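Local coordinates for protein purine nucleoside phosphorylase YlmD (PDB 6T1B) that cleaves adenosine, inosine and S-methyl-5'-thioadenosine with phosphate to release the free purine base, and also deaminates adenosine, at residues G34-P39 with V49-T54; H156-W161 with L228-P233; G181-T186 with T244-A249. All blocks are in the same frame, centred on the assembly; numbering follows the deposited sequence. Where two conformers were deposited one is given.

Contact 1: G34-P39 with V49-T54; sequences GESKGP and VGDDRT. With NOS (inosine), chain B.
Ser36 and Asp51 carry this contact through a single direct hydrogen bond, in which Ser36 OG donates to the syn lone pair of Asp51 OD2 at 2.7 Å. The Asp51 carboxylate swings out with CG anti to the backbone N (chi1 -165°), which presents both oxygens to the 34-39 loop. OD2 also receives the side-chain amide of Asn44. OD1 accepts a hydrogen bond from a water 2.7 Å away, and that water in turn accepts Lys37 N at 2.9 Å, while a weak bond from Asp52 N reaches OD1 from within its own segment. The carboxylate is therefore gripped at both oxygens, and Ser36 OG has a second partner in Asn59 ND2. Were Asp51 exchanged for an alanine, Ser36 OG, Asn44 ND2 and the bridging water would be likely to lose their common carboxylate, and the two loops the link between them. Lys37 curls back over its own segment, NZ meeting Glu35 O at 3.0 Å, and forms a salt bridge with Asp55. At the start of segment 49-54, Val49 CG1 lies 3.3 Å from C8 of the bound inosine. The paired loops sit over the start of helix 53-67: Asp52 is its N-cap, bonded to Asp55 N, Asn59 on the helix braces Ser36, and Asp51 packs on Val56.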
# COMPACT_ATOMS: atom_id res chain seq x y z
N GLY A 34 16.72 -8.57 7.39
CA GLY A 34 16.24 -9.84 6.90
C GLY A 34 17.34 -10.82 6.53
O GLY A 34 18.51 -10.67 6.89
N GLU A 35 16.91 -11.87 5.81
CA GLU A 35 17.71 -13.03 5.46
C GLU A 35 18.05 -13.10 3.98
O GLU A 35 18.84 -13.96 3.58
CB GLU A 35 16.94 -14.32 5.83
CG GLU A 35 16.52 -14.46 7.28
CD GLU A 35 17.69 -14.44 8.23
OE1 GLU A 35 17.60 -13.77 9.27
OE2 GLU A 35 18.69 -15.11 7.95
N SER A 36 17.43 -12.29 3.14
CA SER A 36 17.56 -12.46 1.71
C SER A 36 18.86 -11.84 1.21
O SER A 36 19.46 -10.98 1.87
CB SER A 36 16.39 -11.84 0.95
OG SER A 36 15.17 -12.43 1.37
N LYS A 37 19.27 -12.28 0.03
CA LYS A 37 20.59 -11.99 -0.51
C LYS A 37 20.50 -11.35 -1.89
O LYS A 37 19.48 -11.35 -2.57
CB LYS A 37 21.42 -13.30 -0.54
CG LYS A 37 21.53 -13.94 0.86
CD LYS A 37 21.53 -15.44 0.77
CE LYS A 37 21.46 -16.09 2.15
NZ LYS A 37 20.07 -16.48 2.49
N GLY A 38 21.62 -10.77 -2.30
CA GLY A 38 21.73 -10.27 -3.66
C GLY A 38 20.78 -9.11 -3.90
O GLY A 38 20.67 -8.17 -3.10
N PRO A 39 20.05 -9.15 -5.00
CA PRO A 39 19.15 -8.02 -5.29
C PRO A 39 18.03 -7.89 -4.28
O PRO A 39 17.31 -6.88 -4.28
CB PRO A 39 18.60 -8.34 -6.69
CG PRO A 39 18.71 -9.83 -6.79
CD PRO A 39 19.91 -10.25 -5.99
N VAL A 49 8.85 -12.84 -6.50
CA VAL A 49 9.88 -12.09 -7.20
C VAL A 49 11.11 -12.93 -7.51
O VAL A 49 12.11 -12.40 -7.98
CB VAL A 49 10.29 -10.80 -6.47
CG1 VAL A 49 9.14 -9.84 -6.44
CG2 VAL A 49 10.80 -11.10 -5.07
N GLY A 50 11.05 -14.24 -7.27
CA GLY A 50 12.16 -15.11 -7.59
C GLY A 50 13.18 -15.26 -6.49
O GLY A 50 14.27 -15.78 -6.75
N ASP A 51 12.87 -14.81 -5.28
CA ASP A 51 13.74 -15.02 -4.14
C ASP A 51 13.53 -16.42 -3.55
O ASP A 51 12.57 -17.13 -3.85
CB ASP A 51 13.45 -13.92 -3.11
CG ASP A 51 14.51 -13.77 -2.03
OD1 ASP A 51 15.59 -14.38 -2.09
OD2 ASP A 51 14.21 -12.99 -1.10
N ASP A 52 14.44 -16.78 -2.67
CA ASP A 52 14.35 -18.03 -1.94
C ASP A 52 13.18 -17.98 -0.97
O ASP A 52 13.13 -17.10 -0.09
CB ASP A 52 15.64 -18.26 -1.17
CG ASP A 52 15.64 -19.54 -0.44
OD1 ASP A 52 15.87 -20.58 -1.09
OD2 ASP A 52 15.37 -19.53 0.79
N ARG A 53 12.24 -18.91 -1.12
CA ARG A 53 11.03 -18.89 -0.31
C ARG A 53 11.33 -19.01 1.17
O ARG A 53 10.66 -18.38 2.00
CB ARG A 53 10.09 -20.01 -0.76
CG ARG A 53 8.84 -20.11 0.04
CD ARG A 53 7.97 -21.27 -0.42
NE ARG A 53 6.78 -21.39 0.42
CZ ARG A 53 6.77 -21.99 1.61
NH1 ARG A 53 5.64 -22.03 2.31
NH2 ARG A 53 7.87 -22.54 2.10
N THR A 54 12.29 -19.85 1.55
CA THR A 54 12.63 -19.97 2.96
C THR A 54 13.07 -18.63 3.53
O THR A 54 12.65 -18.23 4.62
CB THR A 54 13.69 -21.04 3.15
OG1 THR A 54 13.13 -22.31 2.77
CG2 THR A 54 14.13 -21.11 4.61
N9 NOS B . 4.86 -9.49 -6.06
C4 NOS B . 3.99 -9.75 -5.07
N3 NOS B . 2.60 -9.30 -4.79
C2 NOS B . 1.92 -9.81 -3.63
N1 NOS B . 2.55 -10.74 -2.74
C6 NOS B . 3.87 -11.20 -2.96
O6 NOS B . 4.34 -11.97 -2.17
C5 NOS B . 4.58 -10.64 -4.21
N7 NOS B . 5.78 -10.85 -4.64
C8 NOS B . 5.97 -10.18 -5.77
C5' NOS B . 3.25 -5.50 -5.97
O5' NOS B . 3.81 -4.19 -5.89
C4' NOS B . 3.86 -6.28 -7.12
O4' NOS B . 4.78 -7.25 -6.57
C1' NOS B . 4.52 -8.52 -7.12
C2' NOS B . 3.08 -8.50 -7.61
O2' NOS B . 2.91 -9.40 -8.70
C3' NOS B . 2.88 -7.04 -8.01
O3' NOS B . 3.26 -6.86 -9.38
O HOH W 1 17.84 -14.70 -0.69

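Contact 2: H156-W161 with L228-P233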
# COMPACT_ATOMS: atom_id res chain seq x y z
N HIS A 156 -12.85 3.14 -5.20
CA HIS A 156 -13.60 1.89 -5.06
C HIS A 156 -13.65 1.45 -3.60
O HIS A 156 -14.70 1.00 -3.12
CB HIS A 156 -12.96 0.83 -5.96
CG HIS A 156 -13.74 -0.45 -6.06
ND1 HIS A 156 -15.11 -0.50 -6.17
CD2 HIS A 156 -13.32 -1.74 -6.14
CE1 HIS A 156 -15.50 -1.76 -6.27
NE2 HIS A 156 -14.43 -2.53 -6.24
N MET A 157 -12.55 1.61 -2.86
CA MET A 157 -12.58 1.27 -1.44
C MET A 157 -13.63 2.12 -0.73
O MET A 157 -14.46 1.61 0.05
CB MET A 157 -11.21 1.53 -0.81
CG MET A 157 -11.10 1.08 0.65
SD MET A 157 -10.98 -0.70 0.89
CE MET A 157 -9.28 -1.00 0.34
N VAL A 158 -13.63 3.42 -0.99
CA VAL A 158 -14.58 4.33 -0.36
C VAL A 158 -16.00 3.92 -0.72
O VAL A 158 -16.89 3.85 0.15
CB VAL A 158 -14.29 5.78 -0.78
CG1 VAL A 158 -15.34 6.71 -0.19
CG2 VAL A 158 -12.93 6.18 -0.32
N TRP A 159 -16.25 3.63 -2.00
CA TRP A 159 -17.58 3.22 -2.44
C TRP A 159 -18.04 1.95 -1.73
O TRP A 159 -19.21 1.83 -1.36
CB TRP A 159 -17.58 3.01 -3.96
CG TRP A 159 -18.91 2.65 -4.53
CD1 TRP A 159 -19.91 3.51 -4.84
CD2 TRP A 159 -19.37 1.34 -4.89
NE1 TRP A 159 -20.98 2.82 -5.36
CE2 TRP A 159 -20.67 1.49 -5.40
CE3 TRP A 159 -18.81 0.06 -4.82
CZ2 TRP A 159 -21.43 0.40 -5.84
CZ3 TRP A 159 -19.57 -1.02 -5.25
CH2 TRP A 159 -20.86 -0.84 -5.76
N LEU A 160 -17.14 0.98 -1.57
CA LEU A 160 -17.52 -0.25 -0.89
C LEU A 160 -17.84 0.01 0.57
O LEU A 160 -18.82 -0.53 1.11
CB LEU A 160 -16.42 -1.30 -1.00
CG LEU A 160 -16.20 -1.89 -2.39
CD1 LEU A 160 -14.93 -2.74 -2.44
CD2 LEU A 160 -17.39 -2.71 -2.82
N TRP A 161 -17.05 0.86 1.23
CA TRP A 161 -17.34 1.15 2.63
C TRP A 161 -18.68 1.85 2.78
O TRP A 161 -19.43 1.59 3.73
CB TRP A 161 -16.20 1.94 3.26
CG TRP A 161 -14.97 1.13 3.51
CD1 TRP A 161 -14.65 -0.08 2.95
CD2 TRP A 161 -13.88 1.44 4.40
NE1 TRP A 161 -13.44 -0.52 3.42
CE2 TRP A 161 -12.96 0.40 4.33
CE3 TRP A 161 -13.64 2.50 5.27
CZ2 TRP A 161 -11.79 0.40 5.07
CZ3 TRP A 161 -12.48 2.50 6.00
CH2 TRP A 161 -11.57 1.46 5.90
N LEU A 228 -10.45 12.62 -2.51
CA LEU A 228 -11.22 13.83 -2.29
C LEU A 228 -12.51 13.79 -3.09
O LEU A 228 -13.59 14.09 -2.56
CB LEU A 228 -10.38 15.05 -2.68
CG LEU A 228 -9.22 15.35 -1.75
CD1 LEU A 228 -8.20 16.28 -2.42
CD2 LEU A 228 -9.74 15.96 -0.45
N ALA A 229 -12.42 13.39 -4.36
CA ALA A 229 -13.62 13.34 -5.20
C ALA A 229 -14.62 12.31 -4.70
O ALA A 229 -15.83 12.49 -4.87
CB ALA A 229 -13.22 13.01 -6.64
N ALA A 230 -14.14 11.24 -4.06
CA ALA A 230 -15.03 10.22 -3.49
C ALA A 230 -15.64 10.63 -2.15
O ALA A 230 -16.47 9.90 -1.61
CB ALA A 230 -14.27 8.90 -3.33
N GLY A 231 -15.25 11.78 -1.60
CA GLY A 231 -15.84 12.30 -0.39
C GLY A 231 -14.97 12.26 0.85
O GLY A 231 -15.41 12.71 1.91
N VAL A 232 -13.77 11.73 0.77
CA VAL A 232 -12.93 11.71 1.97
C VAL A 232 -12.44 13.13 2.25
O VAL A 232 -11.86 13.76 1.35
CB VAL A 232 -11.74 10.77 1.79
CG1 VAL A 232 -10.90 10.76 3.05
CG2 VAL A 232 -12.23 9.35 1.45
N PRO A 233 -12.61 13.65 3.46
CA PRO A 233 -12.24 15.05 3.71
C PRO A 233 -10.74 15.27 3.57
O PRO A 233 -9.93 14.43 3.99
CB PRO A 233 -12.70 15.29 5.15
CG PRO A 233 -13.79 14.29 5.37
CD PRO A 233 -13.34 13.07 4.60
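The rings of helix 153-163 stand apart from the meeting of Val158 with Ala230 and Val232. One face of the His156 imidazole carries Leu160 CD1, 3.8 Å above the plane and displaced toward the rim. One face of the Trp161 indole is covered in the same off-centre way by CG of Met157, 3.9 Å above its plane, and the indole also makes an edge-to-face pair with Tyr111. Both overlaps join residues one turn apart on the helix, whereas the contact itself is made by branched and short aliphatic groups.

Val158 is the pivot. With CG1 anti to the backbone N (chi1 177°), its two methyls fork toward different residues. CG1 comes within 4.0 Å of Ala230 CB and lies 3.7 Å from the backbone oxygen Ala230 O. CG2 meets Val232 CG2 at 3.7 Å, the two valine side chains running obliquely across each other. Ala230 and Val232 flank Gly231, where the chain leaves helix 219-229 through a Schellman motif; Gly231 N bonds to Leu228 O at 3.0 Å. The positive phi of Gly231 (109°) turns the chain so that the side chains before and after it both reach Val158. Pro169 adds to the cover of Val158, and Ile237 of strand 237-239 backs Val232.

With aliphatic groups meeting side chain to side chain, the contact between these two segments rests on van der Waals packing, with Val158 and Val232 buried, rather than on directional bonds.

Contact 3: G181-T186 with T244-A249; sequences GPCCYT and TSCEEA
The four-cysteine zinc site, the second and probably structural metal of the enzyme, is where Cys183 and Cys184 meet Cys246. All three bind the ion through SG, and Cys243 supplies the fourth sulfur. Cys246 SG lies 3.6 Å from Cys184 SG and 3.8 Å from Cys183 SG, the spacing expected of thiolates on one tetrahedral zinc rather than of a disulfide. The neighbouring sulfurs Cys183 SG and Cys184 SG, 4.0 Å apart, grasp the metal from consecutive residues. Their first torsions differ, which is consistent with both sulfurs reaching one ion: Cys183 SG is tucked between its backbone N and carbonyl carbon (chi1 36°), the crowded position, while Cys184 SG points anti to its carbonyl carbon (chi1 -59°).

The ligand pattern is thus a Cys-Cys pair from one loop combined with a CxxC from another; residues 244-246 have helical backbone angles but lack the regular helical bonds, with Cys243 just before them. The first loop is a tight turn in which Gly181 O accepts Cys184 N at 2.9 Å, with a weaker bond from Tyr185 N.

Beside the metal, Ser245 approaches Cys184. In one of its two conformers Ser245 OG stands 3.2 Å from Cys184 SG, an approach that may not hold in the other. Thr244 is tied by its hydroxyl to Asp125 and Ser245 O is bonded to Arg256, so the CxxC loop is also anchored outside the zinc site, while Tyr185 pairs through its backbone with Leu217 of strand 214-217.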
# COMPACT_ATOMS: atom_id res chain seq x y z
N GLY A 181 8.16 8.98 -6.39
CA GLY A 181 7.74 10.35 -6.60
C GLY A 181 7.93 10.79 -8.03
O GLY A 181 8.57 10.13 -8.84
N PRO A 182 7.35 11.95 -8.36
CA PRO A 182 7.52 12.50 -9.71
C PRO A 182 8.95 12.89 -9.98
O PRO A 182 9.33 13.04 -11.15
CB PRO A 182 6.59 13.72 -9.72
CG PRO A 182 6.44 14.10 -8.27
CD PRO A 182 6.54 12.81 -7.49
N CYS A 183 9.74 13.08 -8.92
CA CYS A 183 11.19 13.22 -9.05
C CYS A 183 11.81 12.11 -9.89
O CYS A 183 12.82 12.34 -10.57
CB CYS A 183 11.81 13.21 -7.65
SG CYS A 183 11.00 12.10 -6.43
N CYS A 184 11.23 10.90 -9.84
CA CYS A 184 11.84 9.72 -10.42
C CYS A 184 10.94 8.92 -11.36
O CYS A 184 11.42 7.97 -11.97
CB CYS A 184 12.27 8.74 -9.30
SG CYS A 184 13.45 9.40 -8.08
N TYR A 185 9.65 9.25 -11.48
CA TYR A 185 8.71 8.45 -12.24
C TYR A 185 8.25 9.24 -13.46
O TYR A 185 7.45 10.18 -13.33
CB TYR A 185 7.51 8.07 -11.38
CG TYR A 185 6.59 7.01 -11.95
CD1 TYR A 185 7.05 6.06 -12.87
CD2 TYR A 185 5.26 6.95 -11.56
CE1 TYR A 185 6.19 5.09 -13.38
CE2 TYR A 185 4.41 5.98 -12.05
CZ TYR A 185 4.87 5.06 -12.96
OH TYR A 185 4.01 4.11 -13.46
N THR A 186 8.75 8.87 -14.63
CA THR A 186 8.40 9.51 -15.89
C THR A 186 7.62 8.52 -16.74
O THR A 186 8.06 7.38 -16.91
CB THR A 186 9.65 9.98 -16.63
OG1 THR A 186 10.34 10.97 -15.85
CG2 THR A 186 9.29 10.58 -17.99
N THR A 244 10.37 6.11 -2.66
CA THR A 244 11.04 4.81 -2.62
C THR A 244 12.28 4.79 -3.50
O THR A 244 13.26 4.13 -3.16
CB THR A 244 10.08 3.70 -3.06
OG1 THR A 244 9.40 4.09 -4.27
CG2 THR A 244 9.05 3.48 -2.02
N SER A 245 12.22 5.46 -4.67
CA SER A 245 13.40 5.50 -5.51
C SER A 245 14.50 6.34 -4.88
O SER A 245 15.66 5.93 -4.92
CB SER A 245 13.06 5.98 -6.93
OG SER A 245 14.24 6.29 -7.66
N CYS A 246 14.16 7.48 -4.29
CA CYS A 246 15.17 8.39 -3.77
C CYS A 246 15.85 7.85 -2.53
O CYS A 246 17.05 8.02 -2.35
CB CYS A 246 14.51 9.72 -3.40
SG CYS A 246 14.19 10.82 -4.83
N GLU A 247 15.07 7.25 -1.63
CA GLU A 247 15.57 6.81 -0.32
C GLU A 247 16.08 5.38 -0.44
O GLU A 247 15.53 4.43 0.10
CB GLU A 247 14.48 7.00 0.73
CG GLU A 247 14.11 8.48 0.88
CD GLU A 247 13.01 8.83 1.89
OE1 GLU A 247 12.80 8.12 2.90
OE2 GLU A 247 12.36 9.88 1.67
N GLU A 248 17.20 5.26 -1.19
CA GLU A 248 17.77 3.97 -1.51
C GLU A 248 18.27 3.22 -0.29
O GLU A 248 18.41 1.99 -0.34
CB GLU A 248 18.90 4.07 -2.52
CG GLU A 248 19.57 2.72 -2.78
CD GLU A 248 20.46 2.72 -4.01
OE1 GLU A 248 21.00 3.80 -4.34
OE2 GLU A 248 20.62 1.64 -4.63
N ALA A 249 18.57 3.92 0.80
CA ALA A 249 19.03 3.22 2.00
C ALA A 249 17.89 2.66 2.82
O ALA A 249 18.15 1.93 3.79
CB ALA A 249 19.85 4.17 2.88

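How the contacts relate
Contact 1 closes early in the chain, before the other two open, whereas contacts 2 and 3 interleave: 156-161, 181-186, 228-233, 244-249. Helices 153-163 and 219-229 of contact 2 precede strands 173-176 and 237-239, parallel neighbours in one mixed sheet, and the zinc loops of contact 3 follow those strands. The same two strands are thus tied by packing before them and by metal after them, the centres of contacts 2 and 3 being about 27 Å apart. Contact 1, at the start of helix 53-67 near the inosine, lies about 37 Å from contact 2 between centres, across the middle of the chain. Contact 3 comes nearer to contact 1, about 9 Å between nearest atoms, though the two do not touch.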